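Putative D-alanine N-acetyltransferase of GNAT family (Desulfovibrio desulfuricans subsp. desulfuricans, PDB 2R7H) probably transfers an acyl group, most likely acetyl from acetyl-CoA, to an amino group of an acceptor that is not established. Local coordinates at residues A114-V119 / A151-E156. Sequence-based numbering, arbitrary orientation.
Sequences ALLAEV and AGFSAE
Two of the helices of this GNAT fold, 111-125 and 142-150, pack on the central beta-sheet, and Leu116 of the first meets Ala151 and Phe153, which carry the chain from the end of the second into strand 154-159. Among residues 114-119 Leu116 alone makes the contact. With CG anti to the backbone N (chi1 175°), its side chain reaches out from the helix and ends in a fork; both methyls reach CE1 of Phe153, and CD2 also meets Ala151. CD2 presses against the methyl of Ala151, 3.3 Å from CB, closer than carbons usually pack, and also stands 3.8 Å from Phe153 CE1. CD1 lies in the plane of the Phe153 ring at its edge, 3.8 Å from CE1 and 3.9 Å from CZ. The leucine methyls thus lie along the ring edge as the two side chains run past each other in opposite directions.

Gly152 sets the path between the two partners: its positive phi (95°) ends helix 142-150 in a Schellman motif and turns the chain toward strand 154-159. From there Phe153, with CG anti to its carbonyl carbon (chi1 -76°), extends its ring back to the leucine. The aromatic ring of Tyr148 meets it at an inclined angle, and Ala133, Tyr172 and Leu174 of the sheet add further packing. Leu116 in turn rests on Leu97, Ile100 and Leu131, so the contact belongs to the apolar layer between helices and sheet.

Across the two segments the joint is purely apolar, methyl against methyl and methyl against ring edge. Close packing and burial, rather than polar bonds, therefore hold these two segments together here, with the forked leucine linking helix 111-125 to the turn that leads into strand 154-159.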
# COMPACT_ATOMS: atom_id res chain seq x y z
N ALA B 114 -12.22 9.83 -19.91
CA ALA B 114 -13.52 9.17 -19.84
C ALA B 114 -13.49 8.02 -18.83
O ALA B 114 -14.43 7.84 -18.06
CB ALA B 114 -13.92 8.63 -21.21
N LEU B 115 -12.43 7.22 -18.87
CA LEU B 115 -12.26 6.13 -17.91
C LEU B 115 -12.13 6.66 -16.49
O LEU B 115 -12.76 6.12 -15.58
CB LEU B 115 -11.09 5.23 -18.29
CG LEU B 115 -11.35 4.23 -19.40
CD1 LEU B 115 -10.01 3.72 -20.03
CD2 LEU B 115 -12.22 3.09 -18.90
N LEU B 116 -11.34 7.70 -16.28
CA LEU B 116 -11.22 8.30 -14.94
C LEU B 116 -12.60 8.83 -14.46
O LEU B 116 -12.93 8.71 -13.29
CB LEU B 116 -10.22 9.44 -14.94
CG LEU B 116 -10.05 10.25 -13.65
CD1 LEU B 116 -9.51 9.45 -12.44
CD2 LEU B 116 -9.16 11.43 -13.92
N ALA B 117 -13.35 9.50 -15.36
CA ALA B 117 -14.68 10.01 -14.99
C ALA B 117 -15.59 8.85 -14.50
O ALA B 117 -16.36 9.00 -13.54
CB ALA B 117 -15.31 10.78 -16.16
N GLU B 118 -15.49 7.70 -15.12
CA GLU B 118 -16.29 6.56 -14.68
C GLU B 118 -15.86 6.03 -13.29
O GLU B 118 -16.70 5.64 -12.47
CB GLU B 118 -16.26 5.45 -15.73
CG GLU B 118 -16.85 5.84 -17.09
CD GLU B 118 -18.24 6.48 -17.03
OE1 GLU B 118 -19.11 5.97 -16.32
OE2 GLU B 118 -18.44 7.51 -17.70
N VAL B 119 -14.54 5.96 -13.06
CA VAL B 119 -14.03 5.52 -11.77
C VAL B 119 -14.53 6.46 -10.69
O VAL B 119 -14.95 6.02 -9.63
CB VAL B 119 -12.48 5.47 -11.75
CG1 VAL B 119 -11.98 5.36 -10.34
CG2 VAL B 119 -11.98 4.31 -12.71
N ALA B 151 -6.75 16.63 -14.81
CA ALA B 151 -8.01 16.06 -14.31
C ALA B 151 -8.41 16.61 -12.94
O ALA B 151 -9.43 16.20 -12.39
CB ALA B 151 -7.95 14.53 -14.30
N GLY B 152 -7.64 17.53 -12.39
CA GLY B 152 -7.96 18.13 -11.09
C GLY B 152 -7.29 17.50 -9.88
O GLY B 152 -7.69 17.81 -8.76
N PHE B 153 -6.33 16.59 -10.10
CA PHE B 153 -5.60 15.95 -8.98
C PHE B 153 -4.55 16.95 -8.59
O PHE B 153 -4.08 17.73 -9.42
CB PHE B 153 -4.84 14.65 -9.34
CG PHE B 153 -5.69 13.39 -9.50
CD1 PHE B 153 -6.40 13.12 -10.67
CD2 PHE B 153 -5.65 12.39 -8.50
CE1 PHE B 153 -7.11 11.90 -10.80
CE2 PHE B 153 -6.37 11.19 -8.62
CZ PHE B 153 -7.10 10.94 -9.76
N SER B 154 -4.20 16.97 -7.32
CA SER B 154 -3.16 17.85 -6.84
C SER B 154 -2.06 16.92 -6.28
O SER B 154 -2.35 15.86 -5.73
CB SER B 154 -3.70 18.80 -5.78
OG SER B 154 -4.14 18.08 -4.63
N ALA B 155 -0.81 17.29 -6.53
CA ALA B 155 0.35 16.60 -6.04
C ALA B 155 0.36 16.89 -4.55
O ALA B 155 0.58 18.02 -4.17
CB ALA B 155 1.61 17.19 -6.70
N GLU B 156 0.08 15.91 -3.70
CA GLU B 156 0.07 16.15 -2.24
C GLU B 156 1.32 15.69 -1.48
O GLU B 156 1.60 16.21 -0.40
CB GLU B 156 -1.18 15.57 -1.60
CG GLU B 156 -1.35 15.91 -0.11
CD GLU B 156 -2.64 15.44 0.47
OE1 GLU B 156 -3.18 14.44 -0.03
OE2 GLU B 156 -3.07 16.04 1.48